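Local coordinates for segregation and condensation protein B (Mycobacterium tuberculosis, PDB 2Z99) that probably takes part in chromosome segregation and cell division as the winged-helix ScpB subunit of the bacterial SMC condensin complex, at residues R95-V108 against R124-R138. Residues are numbered along the deposited sequence; the frame is centred on the assembly and turned at random.
Sequences RTKLTRAALETLAV and RGVNVDAVMRTLLAR
Thr96 O is gripped by the guanidinium of Arg138 through two N-H groups: NH2 donates at 2.7 Å, and NH1 adds a weak bond. The pair illustrates how an arginine just after a helix can tie down the segment leading into a neighbouring helix. The Arg138 chain is extended from CG to NE (chi2 -171°), which lets its guanidinium reach the carbonyl of Thr96. This guanidinium lies between Leu98 CD2 over one face and Arg95 CB over the opposite one, both offset toward its rim. Arg95 runs past Arg138 in the reverse direction, their guanidinium planes 12° apart; Arg95 NE and Arg138 NE, like charges that probably repel each other to some degree, are 4.7 Å apart.

Further along, Leu135 CD2 rests 3.8 Å from Leu106 CG, while Leu135 CD1 meets Thr105 OG1, a buried hydroxyl without a polar partner. Val131 CG1 lies 3.6 Å from Ala102 CA, where the backbones come nearest. Arg124, bent at chi2 and chi3, sits as a knob among Ala101, Glu104, Thr105 and Val108, its NH2 3.6 Å from Ala101 CB.

Segment 100-108 of helix 100-112 crosses helix 129-137 at -75° within the C-terminal winged-helix domain; Val120 of helix 117-124 packs on Thr105, and Ile141 of strand 141-146 touches both Leu106 and Leu135.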
ATOM      1  N   ARG A  95     -11.575  16.748  -3.662  1.00 69.52           N
ATOM      2  CA  ARG A  95     -12.611  17.347  -4.487  1.00 70.29           C
ATOM      3  C   ARG A  95     -12.547  16.914  -5.937  1.00 70.69           C
ATOM      4  O   ARG A  95     -11.555  17.147  -6.630  1.00 71.55           O
ATOM      5  CB  ARG A  95     -12.540  18.872  -4.400  1.00 69.56           C
ATOM      6  CG  ARG A  95     -13.054  19.414  -3.083  1.00 69.09           C
ATOM      7  CD  ARG A  95     -12.810  20.906  -2.946  1.00 67.34           C
ATOM      8  NE  ARG A  95     -13.409  21.426  -1.723  1.00 65.08           N
ATOM      9  CZ  ARG A  95     -13.117  22.610  -1.199  1.00 63.29           C
ATOM     10  NH1 ARG A  95     -12.229  23.393  -1.793  1.00 62.91           N
ATOM     11  NH2 ARG A  95     -13.722  23.010  -0.091  1.00 61.69           N
ATOM     12  N   THR A  96     -13.623  16.278  -6.387  1.00 71.14           N
ATOM     13  CA  THR A  96     -13.723  15.811  -7.764  1.00 71.08           C
ATOM     14  C   THR A  96     -13.934  17.011  -8.686  1.00 70.07           C
ATOM     15  O   THR A  96     -14.239  18.108  -8.223  1.00 69.90           O
ATOM     16  CB  THR A  96     -14.898  14.810  -7.918  1.00 71.94           C
ATOM     17  OG1 THR A  96     -16.118  15.418  -7.472  1.00 69.92           O
ATOM     18  CG2 THR A  96     -14.639  13.560  -7.084  1.00 72.43           C
ATOM     19  N   LYS A  97     -13.756  16.799  -9.986  1.00 68.79           N
ATOM     20  CA  LYS A  97     -13.925  17.862 -10.976  1.00 68.18           C
ATOM     21  C   LYS A  97     -15.322  18.488 -10.896  1.00 66.70           C
ATOM     22  O   LYS A  97     -16.209  17.961 -10.225  1.00 67.53           O
ATOM     23  CB  LYS A  97     -13.670  17.288 -12.380  1.00 69.88           C
ATOM     24  CG  LYS A  97     -14.000  18.219 -13.547  1.00 72.34           C
ATOM     25  CD  LYS A  97     -13.191  19.507 -13.506  1.00 74.62           C
ATOM     26  CE  LYS A  97     -13.609  20.454 -14.621  1.00 75.00           C
ATOM     27  NZ  LYS A  97     -12.855  21.731 -14.552  1.00 75.24           N
ATOM     28  N   LEU A  98     -15.512  19.621 -11.568  1.00 64.93           N
ATOM     29  CA  LEU A  98     -16.808  20.292 -11.571  1.00 62.93           C
ATOM     30  C   LEU A  98     -17.702  19.725 -12.669  1.00 62.81           C
ATOM     31  O   LEU A  98     -17.271  19.549 -13.813  1.00 63.48           O
ATOM     32  CB  LEU A  98     -16.646  21.805 -11.780  1.00 61.10           C
ATOM     33  CG  LEU A  98     -16.272  22.692 -10.584  1.00 59.20           C
ATOM     34  CD1 LEU A  98     -16.144  24.142 -11.037  1.00 57.91           C
ATOM     35  CD2 LEU A  98     -17.337  22.577  -9.506  1.00 57.39           C
ATOM     36  N   THR A  99     -18.948  19.438 -12.310  1.00 61.19           N
ATOM     37  CA  THR A  99     -19.917  18.906 -13.253  1.00 59.92           C
ATOM     38  C   THR A  99     -20.267  20.005 -14.247  1.00 59.39           C
ATOM     39  O   THR A  99     -20.041  21.183 -13.981  1.00 59.66           O
ATOM     40  CB  THR A  99     -21.194  18.450 -12.526  1.00 60.14           C
ATOM     41  OG1 THR A  99     -21.793  19.571 -11.862  1.00 61.80           O
ATOM     42  CG2 THR A  99     -20.862  17.386 -11.490  1.00 57.79           C
ATOM     43  N   ARG A 100     -20.808  19.628 -15.397  1.00 59.48           N
ATOM     44  CA  ARG A 100     -21.164  20.622 -16.396  1.00 58.97           C
ATOM     45  C   ARG A 100     -22.201  21.594 -15.839  1.00 56.75           C
ATOM     46  O   ARG A 100     -22.184  22.784 -16.151  1.00 56.17           O
ATOM     47  CB  ARG A 100     -21.699  19.939 -17.652  1.00 62.19           C
ATOM     48  CG  ARG A 100     -22.063  20.908 -18.766  1.00 68.38           C
ATOM     49  CD  ARG A 100     -22.276  20.197 -20.102  1.00 74.67           C
ATOM     50  NE  ARG A 100     -21.023  19.746 -20.716  1.00 78.61           N
ATOM     51  CZ  ARG A 100     -20.333  18.669 -20.343  1.00 80.52           C
ATOM     52  NH1 ARG A 100     -20.764  17.899 -19.350  1.00 81.82           N
ATOM     53  NH2 ARG A 100     -19.199  18.364 -20.965  1.00 81.11           N
ATOM     54  N   ALA A 101     -23.100  21.085 -15.006  1.00 52.98           N
ATOM     55  CA  ALA A 101     -24.121  21.931 -14.414  1.00 50.95           C
ATOM     56  C   ALA A 101     -23.434  23.033 -13.615  1.00 50.49           C
ATOM     57  O   ALA A 101     -23.818  24.199 -13.693  1.00 49.27           O
ATOM     58  CB  ALA A 101     -25.027  21.110 -13.505  1.00 51.06           C
ATOM     59  N   ALA A 102     -22.413  22.652 -12.850  1.00 48.80           N
ATOM     60  CA  ALA A 102     -21.665  23.600 -12.032  1.00 47.10           C
ATOM     61  C   ALA A 102     -20.973  24.658 -12.888  1.00 46.35           C
ATOM     62  O   ALA A 102     -21.118  25.847 -12.636  1.00 45.31           O
ATOM     63  CB  ALA A 102     -20.644  22.863 -11.191  1.00 46.48           C
ATOM     64  N   LEU A 103     -20.216  24.233 -13.894  1.00 47.60           N
ATOM     65  CA  LEU A 103     -19.539  25.195 -14.751  1.00 49.74           C
ATOM     66  C   LEU A 103     -20.574  26.146 -15.343  1.00 51.94           C
ATOM     67  O   LEU A 103     -20.365  27.362 -15.426  1.00 52.04           O
ATOM     68  CB  LEU A 103     -18.776  24.486 -15.878  1.00 50.43           C
ATOM     69  CG  LEU A 103     -17.439  23.786 -15.586  1.00 52.19           C
ATOM     70  CD1 LEU A 103     -16.727  24.506 -14.444  1.00 51.25           C
ATOM     71  CD2 LEU A 103     -17.661  22.324 -15.237  1.00 51.98           C
ATOM     72  N   GLU A 104     -21.702  25.570 -15.741  1.00 53.61           N
ATOM     73  CA  GLU A 104     -22.801  26.318 -16.320  1.00 53.02           C
ATOM     74  C   GLU A 104     -23.181  27.469 -15.395  1.00 51.32           C
ATOM     75  O   GLU A 104     -23.193  28.624 -15.803  1.00 51.65           O
ATOM     76  CB  GLU A 104     -24.009  25.401 -16.491  1.00 57.47           C
ATOM     77  CG  GLU A 104     -24.729  25.523 -17.823  1.00 65.96           C
ATOM     78  CD  GLU A 104     -24.222  24.530 -18.854  1.00 70.58           C
ATOM     79  OE1 GLU A 104     -23.150  24.784 -19.447  1.00 74.06           O
ATOM     80  OE2 GLU A 104     -24.895  23.490 -19.058  1.00 73.64           O
ATOM     81  N   THR A 105     -23.490  27.154 -14.144  1.00 49.46           N
ATOM     82  CA  THR A 105     -23.886  28.186 -13.200  1.00 50.31           C
ATOM     83  C   THR A 105     -22.731  29.087 -12.822  1.00 50.46           C
ATOM     84  O   THR A 105     -22.936  30.229 -12.416  1.00 51.18           O
ATOM     85  CB  THR A 105     -24.547  27.584 -11.919  1.00 49.79           C
ATOM     86  OG1 THR A 105     -24.070  28.267 -10.756  1.00 50.24           O
ATOM     87  CG2 THR A 105     -24.256  26.124 -11.799  1.00 49.58           C
ATOM     88  N   LEU A 106     -21.512  28.587 -12.963  1.00 50.98           N
ATOM     89  CA  LEU A 106     -20.351  29.404 -12.642  1.00 50.90           C
ATOM     90  C   LEU A 106     -20.320  30.504 -13.693  1.00 50.00           C
ATOM     91  O   LEU A 106     -20.142  31.677 -13.375  1.00 49.47           O
ATOM     92  CB  LEU A 106     -19.063  28.581 -12.726  1.00 51.68           C
ATOM     93  CG  LEU A 106     -17.836  29.045 -11.930  1.00 52.39           C
ATOM     94  CD1 LEU A 106     -16.606  28.510 -12.630  1.00 51.85           C
ATOM     95  CD2 LEU A 106     -17.756  30.561 -11.836  1.00 53.13           C
ATOM     96  N   ALA A 107     -20.512  30.104 -14.947  1.00 49.84           N
ATOM     97  CA  ALA A 107     -20.510  31.028 -16.076  1.00 49.66           C
ATOM     98  C   ALA A 107     -21.580  32.098 -15.914  1.00 50.93           C
ATOM     99  O   ALA A 107     -21.362  33.266 -16.253  1.00 51.83           O
ATOM    100  CB  ALA A 107     -20.731  30.272 -17.366  1.00 48.28           C
ATOM    101  N   VAL A 108     -22.739  31.703 -15.401  1.00 49.93           N
ATOM    102  CA  VAL A 108     -23.811  32.656 -15.207  1.00 49.32           C
ATOM    103  C   VAL A 108     -23.346  33.759 -14.260  1.00 50.30           C
ATOM    104  O   VAL A 108     -23.527  34.939 -14.547  1.00 51.63           O
ATOM    105  CB  VAL A 108     -25.082  31.960 -14.648  1.00 47.60           C
ATOM    106  CG1 VAL A 108     -26.150  32.993 -14.310  1.00 46.40           C
ATOM    107  CG2 VAL A 108     -25.618  30.991 -15.671  1.00 44.63           C
ATOM    108  N   ARG A 124     -30.875  29.553 -14.836  1.00 42.11           N
ATOM    109  CA  ARG A 124     -30.536  28.150 -15.037  1.00 43.97           C
ATOM    110  C   ARG A 124     -31.817  27.319 -15.162  1.00 45.76           C
ATOM    111  O   ARG A 124     -31.818  26.230 -15.747  1.00 44.99           O
ATOM    112  CB  ARG A 124     -29.702  27.617 -13.867  1.00 43.92           C
ATOM    113  CG  ARG A 124     -28.243  28.078 -13.812  1.00 44.07           C
ATOM    114  CD  ARG A 124     -27.314  27.237 -14.686  1.00 46.54           C
ATOM    115  NE  ARG A 124     -27.432  25.781 -14.491  1.00 51.19           N
ATOM    116  CZ  ARG A 124     -27.318  25.144 -13.322  1.00 52.78           C
ATOM    117  NH1 ARG A 124     -27.085  25.818 -12.204  1.00 55.11           N
ATOM    118  NH2 ARG A 124     -27.421  23.822 -13.268  1.00 50.92           N
ATOM    119  N   GLY A 125     -32.900  27.842 -14.599  1.00 45.84           N
ATOM    120  CA  GLY A 125     -34.169  27.144 -14.640  1.00 44.44           C
ATOM    121  C   GLY A 125     -34.247  26.011 -13.641  1.00 43.19           C
ATOM    122  O   GLY A 125     -34.995  25.062 -13.846  1.00 43.39           O
ATOM    123  N   VAL A 126     -33.494  26.105 -12.551  1.00 42.93           N
ATOM    124  CA  VAL A 126     -33.492  25.054 -11.536  1.00 41.57           C
ATOM    125  C   VAL A 126     -32.914  25.567 -10.217  1.00 42.18           C
ATOM    126  O   VAL A 126     -32.297  26.624 -10.177  1.00 42.57           O
ATOM    127  CB  VAL A 126     -32.624  23.843 -11.976  1.00 41.76           C
ATOM    128  CG1 VAL A 126     -33.194  23.182 -13.220  1.00 41.96           C
ATOM    129  CG2 VAL A 126     -31.211  24.308 -12.255  1.00 43.55           C
ATOM    130  N   ASN A 127     -33.112  24.813  -9.141  1.00 41.07           N
ATOM    131  CA  ASN A 127     -32.568  25.185  -7.842  1.00 41.12           C
ATOM    132  C   ASN A 127     -31.041  25.059  -7.972  1.00 42.80           C
ATOM    133  O   ASN A 127     -30.548  24.133  -8.618  1.00 43.43           O
ATOM    134  CB  ASN A 127     -33.079  24.218  -6.774  1.00 40.63           C
ATOM    135  CG  ASN A 127     -32.614  24.587  -5.386  1.00 42.54           C
ATOM    136  OD1 ASN A 127     -33.221  25.434  -4.728  1.00 45.57           O
ATOM    137  ND2 ASN A 127     -31.524  23.968  -4.934  1.00 37.98           N
ATOM    138  N   VAL A 128     -30.291  25.968  -7.359  1.00 43.66           N
ATOM    139  CA  VAL A 128     -28.836  25.922  -7.477  1.00 43.66           C
ATOM    140  C   VAL A 128     -28.068  25.957  -6.165  1.00 44.92           C
ATOM    141  O   VAL A 128     -26.882  26.259  -6.158  1.00 47.53           O
ATOM    142  CB  VAL A 128     -28.315  27.092  -8.356  1.00 42.77           C
ATOM    143  CG1 VAL A 128     -28.824  26.946  -9.775  1.00 40.80           C
ATOM    144  CG2 VAL A 128     -28.759  28.422  -7.778  1.00 39.68           C
ATOM    145  N   ASP A 129     -28.722  25.626  -5.058  1.00 45.44           N
ATOM    146  CA  ASP A 129     -28.057  25.671  -3.757  1.00 45.90           C
ATOM    147  C   ASP A 129     -26.840  24.760  -3.626  1.00 47.18           C
ATOM    148  O   ASP A 129     -25.811  25.163  -3.070  1.00 47.21           O
ATOM    149  CB  ASP A 129     -29.057  25.347  -2.652  1.00 44.89           C
ATOM    150  CG  ASP A 129     -30.283  26.235  -2.707  1.00 45.75           C
ATOM    151  OD1 ASP A 129     -30.125  27.438  -3.005  1.00 45.55           O
ATOM    152  OD2 ASP A 129     -31.400  25.730  -2.453  1.00 47.19           O
ATOM    153  N   ALA A 130     -26.956  23.535  -4.129  1.00 48.18           N
ATOM    154  CA  ALA A 130     -25.858  22.577  -4.055  1.00 48.95           C
ATOM    155  C   ALA A 130     -24.645  23.090  -4.819  1.00 49.00           C
ATOM    156  O   ALA A 130     -23.523  23.059  -4.306  1.00 50.14           O
ATOM    157  CB  ALA A 130     -26.299  21.219  -4.607  1.00 48.02           C
ATOM    158  N   VAL A 131     -24.872  23.566  -6.041  1.00 46.47           N
ATOM    159  CA  VAL A 131     -23.791  24.082  -6.862  1.00 45.50           C
ATOM    160  C   VAL A 131     -23.266  25.410  -6.330  1.00 46.38           C
ATOM    161  O   VAL A 131     -22.078  25.702  -6.442  1.00 46.42           O
ATOM    162  CB  VAL A 131     -24.241  24.269  -8.324  1.00 44.45           C
ATOM    163  CG1 VAL A 131     -23.170  24.985  -9.104  1.00 42.79           C
ATOM    164  CG2 VAL A 131     -24.511  22.923  -8.954  1.00 44.33           C
ATOM    165  N   MET A 132     -24.148  26.229  -5.771  1.00 47.25           N
ATOM    166  CA  MET A 132     -23.719  27.511  -5.218  1.00 48.13           C
ATOM    167  C   MET A 132     -22.760  27.216  -4.076  1.00 47.65           C
ATOM    168  O   MET A 132     -21.669  27.771  -4.000  1.00 46.58           O
ATOM    169  CB  MET A 132     -24.911  28.309  -4.686  1.00 46.47           C
ATOM    170  CG  MET A 132     -25.715  29.022  -5.758  1.00 48.49           C
ATOM    171  SD  MET A 132     -24.708  30.140  -6.755  1.00 48.56           S
ATOM    172  CE  MET A 132     -24.876  31.659  -5.863  1.00 49.27           C
ATOM    173  N   ARG A 133     -23.190  26.320  -3.200  1.00 48.67           N
ATOM    174  CA  ARG A 133     -22.406  25.903  -2.051  1.00 49.61           C
ATOM    175  C   ARG A 133     -21.001  25.476  -2.467  1.00 49.99           C
ATOM    176  O   ARG A 133     -20.017  26.047  -1.996  1.00 51.62           O
ATOM    177  CB  ARG A 133     -23.095  24.734  -1.362  1.00 51.86           C
ATOM    178  CG  ARG A 133     -22.512  24.352  -0.021  1.00 58.06           C
ATOM    179  CD  ARG A 133     -23.027  22.989   0.413  1.00 60.50           C
ATOM    180  NE  ARG A 133     -24.465  22.867   0.202  1.00 66.26           N
ATOM    181  CZ  ARG A 133     -25.103  21.705   0.096  1.00 69.26           C
ATOM    182  NH1 ARG A 133     -24.429  20.563   0.187  1.00 71.17           N
ATOM    183  NH2 ARG A 133     -26.411  21.681  -0.121  0.50 69.91           N
ATOM    184  N   THR A 134     -20.897  24.477  -3.344  1.00 47.56           N
ATOM    185  CA  THR A 134     -19.577  24.013  -3.747  1.00 48.75           C
ATOM    186  C   THR A 134     -18.776  25.149  -4.375  1.00 47.69           C
ATOM    187  O   THR A 134     -17.615  25.345  -4.038  1.00 49.51           O
ATOM    188  CB  THR A 134     -19.638  22.792  -4.724  1.00 49.21           C
ATOM    189  OG1 THR A 134     -20.145  23.207  -5.994  1.00 53.12           O
ATOM    190  CG2 THR A 134     -20.527  21.694  -4.166  1.00 48.23           C
ATOM    191  N   LEU A 135     -19.391  25.911  -5.273  1.00 47.35           N
ATOM    192  CA  LEU A 135     -18.695  27.032  -5.894  1.00 45.01           C
ATOM    193  C   LEU A 135     -18.160  27.974  -4.826  1.00 46.41           C
ATOM    194  O   LEU A 135     -17.086  28.548  -4.984  1.00 45.54           O
ATOM    195  CB  LEU A 135     -19.623  27.810  -6.819  1.00 42.85           C
ATOM    196  CG  LEU A 135     -19.943  27.202  -8.177  1.00 39.06           C
ATOM    197  CD1 LEU A 135     -20.807  28.170  -8.946  1.00 38.94           C
ATOM    198  CD2 LEU A 135     -18.662  26.924  -8.933  1.00 39.75           C
ATOM    199  N   LEU A 136     -18.920  28.138  -3.747  1.00 47.22           N
ATOM    200  CA  LEU A 136     -18.506  29.007  -2.651  1.00 48.41           C
ATOM    201  C   LEU A 136     -17.343  28.393  -1.876  1.00 49.58           C
ATOM    202  O   LEU A 136     -16.304  29.030  -1.697  1.00 49.61           O
ATOM    203  CB  LEU A 136     -19.670  29.258  -1.695  1.00 47.98           C
ATOM    204  CG  LEU A 136     -20.844  30.082  -2.229  1.00 50.04           C
ATOM    205  CD1 LEU A 136     -21.925  30.148  -1.170  1.00 48.20           C
ATOM    206  CD2 LEU A 136     -20.373  31.473  -2.617  1.00 51.71           C
ATOM    207  N   ALA A 137     -17.525  27.157  -1.420  1.00 49.88           N
ATOM    208  CA  ALA A 137     -16.496  26.457  -0.663  1.00 50.11           C
ATOM    209  C   ALA A 137     -15.183  26.369  -1.434  1.00 50.88           C
ATOM    210  O   ALA A 137     -14.107  26.432  -0.841  1.00 51.72           O
ATOM    211  CB  ALA A 137     -16.977  25.071  -0.305  1.00 50.06           C
ATOM    212  N   ARG A 138     -15.265  26.221  -2.754  1.00 50.44           N
ATOM    213  CA  ARG A 138     -14.061  26.138  -3.573  1.00 51.48           C
ATOM    214  C   ARG A 138     -13.512  27.519  -3.905  1.00 52.19           C
ATOM    215  O   ARG A 138     -12.566  27.637  -4.690  1.00 53.28           O
ATOM    216  CB  ARG A 138     -14.335  25.402  -4.882  1.00 50.97           C
ATOM    217  CG  ARG A 138     -14.804  23.988  -4.717  1.00 51.99           C
ATOM    218  CD  ARG A 138     -14.838  23.298  -6.058  1.00 53.82           C
ATOM    219  NE  ARG A 138     -15.324  21.932  -5.932  1.00 56.23           N
ATOM    220  CZ  ARG A 138     -15.106  20.983  -6.834  1.00 56.54           C
ATOM    221  NH1 ARG A 138     -14.404  21.262  -7.926  1.00 55.71           N
ATOM    222  NH2 ARG A 138     -15.593  19.762  -6.648  1.00 56.10           N
TER